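Local structure of beta-d-glucoside glucohydrolase (Hypocrea jecorina, 3ZZ1) at residues A[355-360]-A[410-415]; A[619-624]-A[631-636]; A[694-699]-A[705-710]. The protein probably hydrolyses terminal, non-reducing beta-D-glucosyl residues to release beta-D-glucose, as a secreted family 3 glycoside hydrolase of cellulose breakdown. All coordinates share one frame; numbering follows the deposited sequence.

Contact 1 (A[355-360]-A[410-415])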
ATOM      1  N   ALA A 355       7.342   9.333 -21.800  1.00 14.37           N
ATOM      2  CA  ALA A 355       6.321   8.788 -20.891  1.00 14.55           C
ATOM      3  C   ALA A 355       4.879   9.059 -21.343  1.00 14.62           C
ATOM      4  O   ALA A 355       3.926   8.599 -20.709  1.00 14.53           O
ATOM      5  CB  ALA A 355       6.538   9.313 -19.479  1.00 14.39           C
ATOM      6  N   ALA A 356       4.724   9.805 -22.433  1.00 14.67           N
ATOM      7  CA  ALA A 356       3.410  10.048 -23.025  1.00 14.70           C
ATOM      8  C   ALA A 356       2.902   8.859 -23.848  1.00 14.69           C
ATOM      9  O   ALA A 356       1.690   8.652 -23.953  1.00 14.75           O
ATOM     10  CB  ALA A 356       3.441  11.313 -23.874  1.00 14.78           C
ATOM     11  N   ILE A 357       3.820   8.075 -24.414  1.00 14.66           N
ATOM     12  CA  ILE A 357       3.450   6.989 -25.340  1.00 14.55           C
ATOM     13  C   ILE A 357       3.705   5.561 -24.831  1.00 14.68           C
ATOM     14  O   ILE A 357       4.366   5.357 -23.816  1.00 14.76           O
ATOM     15  CB  ILE A 357       4.139   7.154 -26.722  1.00 14.55           C
ATOM     16  CG1 ILE A 357       5.668   7.064 -26.579  1.00 14.13           C
ATOM     17  CG2 ILE A 357       3.692   8.455 -27.389  1.00 13.95           C
ATOM     18  CD1 ILE A 357       6.385   6.663 -27.861  1.00 14.91           C
ATOM     19  N   ILE A 358       3.174   4.584 -25.564  1.00 14.95           N
ATOM     20  CA  ILE A 358       3.417   3.165 -25.300  1.00 14.88           C
ATOM     21  C   ILE A 358       4.904   2.840 -25.482  1.00 15.14           C
ATOM     22  O   ILE A 358       5.501   3.183 -26.505  1.00 15.17           O
ATOM     23  CB  ILE A 358       2.564   2.259 -26.238  1.00 14.93           C
ATOM     24  CG1 ILE A 358       1.057   2.415 -25.963  1.00 14.53           C
ATOM     25  CG2 ILE A 358       2.996   0.792 -26.145  1.00 14.48           C
ATOM     26  CD1 ILE A 358       0.590   1.894 -24.609  1.00 12.84           C
ATOM     27  N   GLY A 359       5.489   2.191 -24.477  1.00 15.06           N
ATOM     28  CA  GLY A 359       6.868   1.725 -24.542  1.00 15.18           C
ATOM     29  C   GLY A 359       6.970   0.280 -24.089  1.00 15.42           C
ATOM     30  O   GLY A 359       5.962  -0.425 -24.024  1.00 15.18           O
ATOM     31  N   ASN A 360       8.186  -0.154 -23.765  1.00 15.72           N
ATOM     32  CA  ASN A 360       8.440  -1.538 -23.360  1.00 16.21           C
ATOM     33  C   ASN A 360       7.802  -1.906 -22.018  1.00 16.37           C
ATOM     34  O   ASN A 360       7.539  -3.076 -21.751  1.00 16.37           O
ATOM     35  CB  ASN A 360       9.944  -1.830 -23.336  1.00 16.29           C
ATOM     36  CG  ASN A 360      10.538  -1.998 -24.730  1.00 16.81           C
ATOM     37  OD1 ASN A 360       9.862  -2.416 -25.674  1.00 17.97           O
ATOM     38  ND2 ASN A 360      11.818  -1.682 -24.857  1.00 17.09           N
ATOM     39  N   VAL A 410      -3.016  18.353 -32.326  1.00 20.65           N
ATOM     40  CA  VAL A 410      -2.057  17.801 -31.364  1.00 20.11           C
ATOM     41  C   VAL A 410      -0.698  17.592 -32.013  1.00 19.89           C
ATOM     42  O   VAL A 410      -0.598  16.947 -33.057  1.00 19.68           O
ATOM     43  CB  VAL A 410      -2.545  16.463 -30.743  1.00 20.06           C
ATOM     44  CG1 VAL A 410      -1.591  15.985 -29.649  1.00 19.77           C
ATOM     45  CG2 VAL A 410      -3.946  16.612 -30.178  1.00 20.08           C
ATOM     46  N   THR A 411       0.343  18.152 -31.396  1.00 19.61           N
ATOM     47  CA  THR A 411       1.711  17.916 -31.847  1.00 19.49           C
ATOM     48  C   THR A 411       2.479  17.090 -30.815  1.00 19.54           C
ATOM     49  O   THR A 411       2.557  17.452 -29.637  1.00 19.55           O
ATOM     50  CB  THR A 411       2.454  19.232 -32.164  1.00 19.30           C
ATOM     51  OG1 THR A 411       1.687  20.001 -33.101  1.00 19.57           O
ATOM     52  CG2 THR A 411       3.819  18.944 -32.767  1.00 18.92           C
ATOM     53  N   LEU A 412       3.046  15.979 -31.276  1.00 19.43           N
ATOM     54  CA  LEU A 412       3.736  15.037 -30.403  1.00 19.29           C
ATOM     55  C   LEU A 412       5.256  15.061 -30.573  1.00 19.28           C
ATOM     56  O   LEU A 412       5.775  14.951 -31.690  1.00 19.44           O
ATOM     57  CB  LEU A 412       3.207  13.615 -30.637  1.00 19.07           C
ATOM     58  CG  LEU A 412       3.924  12.471 -29.907  1.00 19.46           C
ATOM     59  CD1 LEU A 412       3.706  12.555 -28.400  1.00 18.57           C
ATOM     60  CD2 LEU A 412       3.490  11.110 -30.450  1.00 19.18           C
ATOM     61  N   SER A 413       5.952  15.213 -29.451  1.00 18.98           N
ATOM     62  CA  SER A 413       7.379  14.948 -29.370  1.00 18.85           C
ATOM     63  C   SER A 413       7.550  13.777 -28.408  1.00 18.89           C
ATOM     64  O   SER A 413       7.564  13.958 -27.184  1.00 18.89           O
ATOM     65  CB  SER A 413       8.131  16.177 -28.865  1.00 18.84           C
ATOM     66  OG  SER A 413       9.523  15.935 -28.847  1.00 18.87           O
ATOM     67  N   ASN A 414       7.675  12.578 -28.968  1.00 18.66           N
ATOM     68  CA  ASN A 414       7.561  11.354 -28.178  1.00 18.77           C
ATOM     69  C   ASN A 414       8.848  10.806 -27.559  1.00 18.71           C
ATOM     70  O   ASN A 414       8.894   9.650 -27.153  1.00 18.63           O
ATOM     71  CB  ASN A 414       6.822  10.259 -28.974  1.00 18.81           C
ATOM     72  CG  ASN A 414       7.605   9.755 -30.189  1.00 18.92           C
ATOM     73  OD1 ASN A 414       7.049   9.048 -31.028  1.00 19.92           O
ATOM     74  ND2 ASN A 414       8.882  10.107 -30.287  1.00 18.87           N
ATOM     75  N   THR A 415       9.886  11.637 -27.501  1.00 18.80           N
ATOM     76  CA  THR A 415      11.118  11.291 -26.786  1.00 18.98           C
ATOM     77  C   THR A 415      11.334  12.298 -25.661  1.00 19.02           C
ATOM     78  O   THR A 415      10.479  13.153 -25.411  1.00 19.15           O
ATOM     79  CB  THR A 415      12.373  11.277 -27.706  1.00 18.85           C
ATOM     80  OG1 THR A 415      12.707  12.617 -28.094  1.00 19.28           O
ATOM     81  CG2 THR A 415      12.159  10.410 -28.944  1.00 19.13           C
TER
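Ile357 meets Asn414 and Leu412 through the branches of its side chain, and the contact is entirely van der Waals. Its two methyls both reach the CB of Asn414: CD1 of Ile357 lies 3.8 Å from Asn414 CB, and CG2 of Ile357 lies 3.9 Å from that same atom. The asparagine thus offers the foot of its side chain, while its amide oxygen OD1 stays 4.0 Å from Ile357 CD1. CG2 also faces the leucine, with 4.1 Å between Ile357 CG2 and Leu412 CD2. What makes this double reach possible is the first torsion of Ile357: CG1 sits between the backbone N and the carbonyl carbon (chi1 63°), and CG2 takes the place beside the N. Replacing Ile357 by an alanine would remove both methyls and would probably open a gap between loop and strand beside Asn414 CB and Leu412 CD2. Further out, Val351 lies against Leu412. The contact therefore joins the loop after strand 348-352 to the C-terminal end of strand 409-413, an outermost strand of the mixed sheet, and the residue just after it. Helix 395-404 connects these two parallel neighbours in a beta-alpha-beta crossover, with its Tyr396 in contact with both Ile357 and Leu412.

Contact 2 (A[619-624]-A[631-636])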
ATOM      1  N   VAL A 619     -18.203  16.867  11.017  1.00 16.46           N
ATOM      2  CA  VAL A 619     -18.136  18.198  10.400  1.00 16.49           C
ATOM      3  C   VAL A 619     -19.046  18.240   9.179  1.00 16.08           C
ATOM      4  O   VAL A 619     -19.329  17.203   8.576  1.00 15.98           O
ATOM      5  CB  VAL A 619     -16.699  18.599   9.933  1.00 16.52           C
ATOM      6  CG1 VAL A 619     -15.841  19.026  11.098  1.00 17.28           C
ATOM      7  CG2 VAL A 619     -16.033  17.477   9.122  1.00 16.75           C
ATOM      8  N   ASP A 620     -19.497  19.441   8.826  1.00 15.73           N
ATOM      9  CA  ASP A 620     -20.244  19.656   7.594  1.00 15.50           C
ATOM     10  C   ASP A 620     -19.301  20.163   6.519  1.00 15.15           C
ATOM     11  O   ASP A 620     -18.401  20.956   6.799  1.00 15.22           O
ATOM     12  CB  ASP A 620     -21.372  20.666   7.806  1.00 15.71           C
ATOM     13  CG  ASP A 620     -22.482  20.125   8.676  1.00 16.49           C
ATOM     14  OD1 ASP A 620     -22.497  18.900   8.932  1.00 18.04           O
ATOM     15  OD2 ASP A 620     -23.345  20.922   9.098  1.00 16.88           O
ATOM     16  N   ILE A 621     -19.496  19.684   5.296  1.00 14.40           N
ATOM     17  CA  ILE A 621     -18.711  20.152   4.164  1.00 14.01           C
ATOM     18  C   ILE A 621     -19.651  20.593   3.050  1.00 13.78           C
ATOM     19  O   ILE A 621     -20.510  19.821   2.613  1.00 13.79           O
ATOM     20  CB  ILE A 621     -17.742  19.069   3.643  1.00 13.94           C
ATOM     21  CG1 ILE A 621     -16.859  18.551   4.783  1.00 14.07           C
ATOM     22  CG2 ILE A 621     -16.873  19.619   2.515  1.00 13.52           C
ATOM     23  CD1 ILE A 621     -16.371  17.155   4.564  1.00 15.79           C
ATOM     24  N   ALA A 622     -19.480  21.836   2.607  1.00 13.32           N
ATOM     25  CA  ALA A 622     -20.250  22.390   1.503  1.00 13.14           C
ATOM     26  C   ALA A 622     -19.338  22.763   0.345  1.00 12.99           C
ATOM     27  O   ALA A 622     -18.232  23.271   0.553  1.00 12.73           O
ATOM     28  CB  ALA A 622     -21.058  23.610   1.964  1.00 13.14           C
ATOM     29  N   ASN A 623     -19.802  22.487  -0.871  1.00 12.91           N
ATOM     30  CA  ASN A 623     -19.120  22.930  -2.082  1.00 13.25           C
ATOM     31  C   ASN A 623     -19.522  24.376  -2.349  1.00 13.47           C
ATOM     32  O   ASN A 623     -20.644  24.649  -2.784  1.00 13.54           O
ATOM     33  CB  ASN A 623     -19.473  22.014  -3.262  1.00 12.83           C
ATOM     34  CG  ASN A 623     -18.862  22.466  -4.592  1.00 13.13           C
ATOM     35  OD1 ASN A 623     -18.355  23.587  -4.732  1.00 14.07           O
ATOM     36  ND2 ASN A 623     -18.920  21.583  -5.585  1.00 11.83           N
ATOM     37  N   SER A 624     -18.603  25.296  -2.063  1.00 13.88           N
ATOM     38  CA  SER A 624     -18.862  26.731  -2.203  1.00 14.26           C
ATOM     39  C   SER A 624     -18.407  27.297  -3.546  1.00 14.57           C
ATOM     40  O   SER A 624     -18.581  28.490  -3.813  1.00 14.76           O
ATOM     41  CB  SER A 624     -18.195  27.503  -1.065  1.00 14.37           C
ATOM     42  OG  SER A 624     -16.795  27.280  -1.056  1.00 14.58           O
ATOM     43  N   GLU A 631     -14.449  16.116  -1.984  1.00 11.52           N
ATOM     44  CA  GLU A 631     -13.496  16.587  -0.982  1.00 11.33           C
ATOM     45  C   GLU A 631     -13.105  15.488  -0.001  1.00 11.20           C
ATOM     46  O   GLU A 631     -13.953  14.728   0.469  1.00 10.69           O
ATOM     47  CB  GLU A 631     -14.061  17.791  -0.219  1.00 11.36           C
ATOM     48  CG  GLU A 631     -13.267  18.223   1.024  1.00 11.82           C
ATOM     49  CD  GLU A 631     -11.898  18.838   0.709  1.00 12.40           C
ATOM     50  OE1 GLU A 631     -11.345  18.600  -0.384  1.00 12.99           O
ATOM     51  OE2 GLU A 631     -11.368  19.568   1.568  1.00 12.35           O
ATOM     52  N   VAL A 632     -11.813  15.425   0.307  1.00 11.30           N
ATOM     53  CA  VAL A 632     -11.299  14.517   1.328  1.00 11.25           C
ATOM     54  C   VAL A 632     -11.054  15.300   2.617  1.00 11.31           C
ATOM     55  O   VAL A 632     -10.100  16.075   2.709  1.00 11.51           O
ATOM     56  CB  VAL A 632     -10.004  13.802   0.866  1.00 11.21           C
ATOM     57  CG1 VAL A 632      -9.468  12.879   1.960  1.00 10.76           C
ATOM     58  CG2 VAL A 632     -10.254  13.020  -0.411  1.00 10.95           C
ATOM     59  N   ALA A 633     -11.935  15.107   3.595  1.00 11.26           N
ATOM     60  CA  ALA A 633     -11.791  15.726   4.907  1.00 11.43           C
ATOM     61  C   ALA A 633     -10.978  14.818   5.814  1.00 11.72           C
ATOM     62  O   ALA A 633     -11.197  13.604   5.855  1.00 11.44           O
ATOM     63  CB  ALA A 633     -13.153  15.991   5.522  1.00 11.45           C
ATOM     64  N   GLN A 634     -10.046  15.415   6.547  1.00 12.00           N
ATOM     65  CA  GLN A 634      -9.123  14.655   7.382  1.00 12.24           C
ATOM     66  C   GLN A 634      -9.226  15.066   8.848  1.00 12.40           C
ATOM     67  O   GLN A 634      -9.335  16.254   9.162  1.00 12.30           O
ATOM     68  CB  GLN A 634      -7.689  14.832   6.872  1.00 12.22           C
ATOM     69  CG  GLN A 634      -7.453  14.235   5.489  1.00 11.91           C
ATOM     70  CD  GLN A 634      -6.377  14.953   4.697  1.00 11.94           C
ATOM     71  OE1 GLN A 634      -5.294  15.222   5.200  1.00 11.45           O
ATOM     72  NE2 GLN A 634      -6.674  15.256   3.439  1.00 13.36           N
ATOM     73  N   LEU A 635      -9.219  14.070   9.733  1.00 12.43           N
ATOM     74  CA  LEU A 635      -9.152  14.311  11.170  1.00 12.35           C
ATOM     75  C   LEU A 635      -7.736  14.060  11.668  1.00 12.45           C
ATOM     76  O   LEU A 635      -7.155  13.002  11.408  1.00 12.42           O
ATOM     77  CB  LEU A 635     -10.151  13.421  11.922  1.00 12.25           C
ATOM     78  CG  LEU A 635     -10.024  13.271  13.446  1.00 11.56           C
ATOM     79  CD1 LEU A 635     -10.314  14.572  14.162  1.00 11.79           C
ATOM     80  CD2 LEU A 635     -10.932  12.177  13.971  1.00  9.99           C
ATOM     81  N   TYR A 636      -7.184  15.042  12.376  1.00 12.65           N
ATOM     82  CA  TYR A 636      -5.881  14.900  13.025  1.00 12.97           C
ATOM     83  C   TYR A 636      -6.022  15.099  14.525  1.00 13.17           C
ATOM     84  O   TYR A 636      -6.671  16.050  14.981  1.00 13.54           O
ATOM     85  CB  TYR A 636      -4.846  15.864  12.424  1.00 12.74           C
ATOM     86  CG  TYR A 636      -4.498  15.540  10.980  1.00 13.00           C
ATOM     87  CD1 TYR A 636      -3.455  14.665  10.670  1.00 13.28           C
ATOM     88  CD2 TYR A 636      -5.223  16.099   9.925  1.00 12.02           C
ATOM     89  CE1 TYR A 636      -3.139  14.358   9.346  1.00 12.78           C
ATOM     90  CE2 TYR A 636      -4.914  15.802   8.603  1.00 12.36           C
ATOM     91  CZ  TYR A 636      -3.875  14.930   8.318  1.00 13.12           C
ATOM     92  OH  TYR A 636      -3.571  14.634   7.004  1.00 12.75           O
TER
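Ile621 reaches towards Ala633 and Glu631 because of how its two branches are set. With chi1 at -54°, CG2 is anti to the backbone N, and CG1 carries an extended CD1 out to the alanine. That methyl makes the tighter touch, 3.6 Å between Ile621 CD1 and Ala633 CB. Glu631 has CG anti to its own backbone N (chi1 170°), which sets that methylene against the isoleucine: Ile621 CG2 and Glu631 CG are 4.1 Å apart, the two side chains crossing at about a right angle. The bend at chi2 (69°) then carries the buried carboxylate on to its partners, a salt bridge from OE1 to Lys527 and a hydrogen bond from OE2 to Tyr584. On the opposite face of strand 629-638, Tyr636 OH donates to Gln634 OE1 over 2.6 Å, arriving in the carbonyl plane and bracing both side chains. Ile621 also rests on Ala667 and Leu659, which belong to different sheets. Strand 613-623 lies in a three-stranded antiparallel sheet and strand 629-638 in a four-stranded one, so these apolar contacts run between the layers: this is the core packing of a beta sandwich, as expected of a fibronectin type III-like domain.

Contact 3 (A[694-699]-A[705-710])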
ATOM      1  N   GLY A 694      -6.317  17.331  21.364  1.00 13.51           N
ATOM      2  CA  GLY A 694      -6.576  18.301  20.304  1.00 13.51           C
ATOM      3  C   GLY A 694      -7.280  17.646  19.126  1.00 13.49           C
ATOM      4  O   GLY A 694      -6.841  16.604  18.631  1.00 13.33           O
ATOM      5  N   ILE A 695      -8.382  18.249  18.689  1.00 13.34           N
ATOM      6  CA  ILE A 695      -9.129  17.754  17.535  1.00 13.18           C
ATOM      7  C   ILE A 695      -8.987  18.753  16.389  1.00 13.35           C
ATOM      8  O   ILE A 695      -9.374  19.915  16.516  1.00 13.49           O
ATOM      9  CB  ILE A 695     -10.619  17.504  17.890  1.00 13.07           C
ATOM     10  CG1 ILE A 695     -10.741  16.493  19.047  1.00 12.66           C
ATOM     11  CG2 ILE A 695     -11.426  17.067  16.661  1.00 12.83           C
ATOM     12  CD1 ILE A 695     -10.098  15.128  18.788  1.00 13.18           C
ATOM     13  N   SER A 696      -8.408  18.294  15.283  1.00 13.34           N
ATOM     14  CA  SER A 696      -8.143  19.149  14.129  1.00 13.27           C
ATOM     15  C   SER A 696      -8.699  18.532  12.854  1.00 13.16           C
ATOM     16  O   SER A 696      -8.321  17.420  12.474  1.00 13.46           O
ATOM     17  CB  SER A 696      -6.642  19.402  13.983  1.00 13.16           C
ATOM     18  OG  SER A 696      -6.154  20.185  15.060  1.00 13.81           O
ATOM     19  N   VAL A 697      -9.606  19.255  12.204  1.00 12.87           N
ATOM     20  CA  VAL A 697     -10.209  18.803  10.957  1.00 12.73           C
ATOM     21  C   VAL A 697      -9.917  19.807   9.844  1.00 12.59           C
ATOM     22  O   VAL A 697     -10.027  21.018  10.042  1.00 12.47           O
ATOM     23  CB  VAL A 697     -11.746  18.565  11.096  1.00 12.76           C
ATOM     24  CG1 VAL A 697     -12.374  18.230   9.745  1.00 13.08           C
ATOM     25  CG2 VAL A 697     -12.043  17.453  12.100  1.00 12.86           C
ATOM     26  N   GLY A 698      -9.534  19.296   8.677  1.00 12.53           N
ATOM     27  CA  GLY A 698      -9.273  20.153   7.532  1.00 12.30           C
ATOM     28  C   GLY A 698      -9.003  19.429   6.233  1.00 12.22           C
ATOM     29  O   GLY A 698      -9.281  18.227   6.100  1.00 12.28           O
ATOM     30  N   ALA A 699      -8.454  20.180   5.279  1.00 11.87           N
ATOM     31  CA  ALA A 699      -8.269  19.724   3.902  1.00 11.92           C
ATOM     32  C   ALA A 699      -6.912  19.054   3.661  1.00 11.96           C
ATOM     33  O   ALA A 699      -6.656  18.551   2.567  1.00 12.04           O
ATOM     34  CB  ALA A 699      -8.474  20.894   2.928  1.00 11.35           C
ATOM     35  N   ARG A 705      -9.062  23.543   9.117  1.00 12.95           N
ATOM     36  CA  ARG A 705     -10.182  24.474   8.998  1.00 12.99           C
ATOM     37  C   ARG A 705     -10.860  24.718  10.336  1.00 12.91           C
ATOM     38  O   ARG A 705     -11.263  25.842  10.635  1.00 13.25           O
ATOM     39  CB  ARG A 705     -11.209  23.950   7.988  1.00 12.98           C
ATOM     40  CG  ARG A 705     -10.654  23.707   6.592  1.00 13.00           C
ATOM     41  CD  ARG A 705     -10.208  25.005   5.933  1.00 13.19           C
ATOM     42  NE  ARG A 705      -9.528  24.754   4.665  1.00 13.46           N
ATOM     43  CZ  ARG A 705     -10.146  24.579   3.502  1.00 12.95           C
ATOM     44  NH1 ARG A 705     -11.469  24.630   3.436  1.00 12.80           N
ATOM     45  NH2 ARG A 705      -9.439  24.349   2.406  1.00 12.19           N
ATOM     46  N   LEU A 706     -10.992  23.662  11.134  1.00 12.78           N
ATOM     47  CA  LEU A 706     -11.688  23.745  12.417  1.00 12.78           C
ATOM     48  C   LEU A 706     -10.968  22.937  13.485  1.00 12.85           C
ATOM     49  O   LEU A 706     -10.356  21.911  13.184  1.00 12.93           O
ATOM     50  CB  LEU A 706     -13.123  23.233  12.279  1.00 12.58           C
ATOM     51  CG  LEU A 706     -14.114  23.936  11.348  1.00 12.58           C
ATOM     52  CD1 LEU A 706     -15.315  23.025  11.152  1.00 12.05           C
ATOM     53  CD2 LEU A 706     -14.550  25.306  11.876  1.00 11.57           C
ATOM     54  N   THR A 707     -11.039  23.412  14.725  1.00 13.06           N
ATOM     55  CA  THR A 707     -10.446  22.718  15.865  1.00 13.31           C
ATOM     56  C   THR A 707     -11.447  22.601  16.999  1.00 13.30           C
ATOM     57  O   THR A 707     -12.285  23.479  17.197  1.00 12.99           O
ATOM     58  CB  THR A 707      -9.180  23.429  16.422  1.00 13.32           C
ATOM     59  OG1 THR A 707      -9.525  24.738  16.896  1.00 14.24           O
ATOM     60  CG2 THR A 707      -8.085  23.535  15.367  1.00 13.16           C
ATOM     61  N   SER A 708     -11.339  21.505  17.739  1.00 13.58           N
ATOM     62  CA  SER A 708     -12.105  21.289  18.957  1.00 13.67           C
ATOM     63  C   SER A 708     -11.224  20.516  19.939  1.00 13.92           C
ATOM     64  O   SER A 708     -10.000  20.461  19.778  1.00 13.51           O
ATOM     65  CB  SER A 708     -13.393  20.521  18.648  1.00 13.78           C
ATOM     66  OG  SER A 708     -14.303  20.559  19.740  1.00 14.70           O
ATOM     67  N   THR A 709     -11.850  19.932  20.957  1.00 14.22           N
ATOM     68  CA  THR A 709     -11.145  19.143  21.959  1.00 14.66           C
ATOM     69  C   THR A 709     -11.930  17.883  22.301  1.00 14.84           C
ATOM     70  O   THR A 709     -13.164  17.853  22.218  1.00 14.70           O
ATOM     71  CB  THR A 709     -10.912  19.940  23.268  1.00 14.76           C
ATOM     72  OG1 THR A 709     -12.154  20.487  23.723  1.00 14.93           O
ATOM     73  CG2 THR A 709      -9.898  21.071  23.062  1.00 15.04           C
ATOM     74  N   LEU A 710     -11.200  16.838  22.668  1.00 15.09           N
ATOM     75  CA  LEU A 710     -11.798  15.631  23.206  1.00 15.37           C
ATOM     76  C   LEU A 710     -11.204  15.436  24.597  1.00 15.71           C
ATOM     77  O   LEU A 710      -9.984  15.384  24.761  1.00 15.73           O
ATOM     78  CB  LEU A 710     -11.522  14.429  22.292  1.00 15.39           C
ATOM     79  CG  LEU A 710     -12.366  13.166  22.518  1.00 15.11           C
ATOM     80  CD1 LEU A 710     -12.562  12.422  21.205  1.00 14.86           C
ATOM     81  CD2 LEU A 710     -11.752  12.255  23.569  1.00 13.70           C
TER
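Ile695 and Ser708 pair across an antiparallel beta hairpin, strands 691-698 and 704-712, of the fibronectin type III-like sandwich. Their side chains lie on the same face as those of Val697 and Leu706, turned towards the opposing sheet, where Val619 touches both Val697 and Leu706. Ile695 leans along the hairpin to Leu710, the two side chains crossing obliquely with 3.8 Å between Ile695 CD1 and Leu710 CB. The other face carries Ser696 and Thr707; Thr707 OG1 lies between the backbone N and the carbonyl carbon (chi1 62°), which puts Thr707 CG2 beside the N, 3.9 Å from Ser696 OG. Near the turn, Ala699 lays its CB over one face of the Arg705 guanidinium, 3.6 Å from Arg705 NH2. That flat group is kept in place by a salt bridge from NE to Asp703 and a bond from NH1 to Phe582 O. Arg705 and Leu706 together oppose Val697 as a classic beta bulge. Gly698 suits this end, since a CB there would clash with Arg705 N. Val697 O grips the bulge: it accepts Leu706 N at 3.0 Å, nearly in line with its C=O bond, and Arg705 N at 2.9 Å, tilted 15° from the carbonyl plane.

Contacts 2 and 3 belong to one sandwich: their centres are 11 Å apart, and strands 629-638 and 691-698 are sheet neighbours. Probable hydrogen bonds join them, from Tyr636 N to Ser696 O at 2.6 Å and from Gln634 N to Gly698 O at 2.9 Å. Contact 2 packs one sheet on the other, whereas contact 3 builds the hairpin at the sheet's margin. Lys527 ties the pair together, bonding to Glu631, Val632 O and Ala699 O. Contact 1 is remote, at the edge of the six-stranded mixed sheet of the family 3 C-terminal domain, with centres 38 Å from contact 2 and 45 Å from contact 3. The sugar in the model is a glycan attached at Asn310, not a bound substrate.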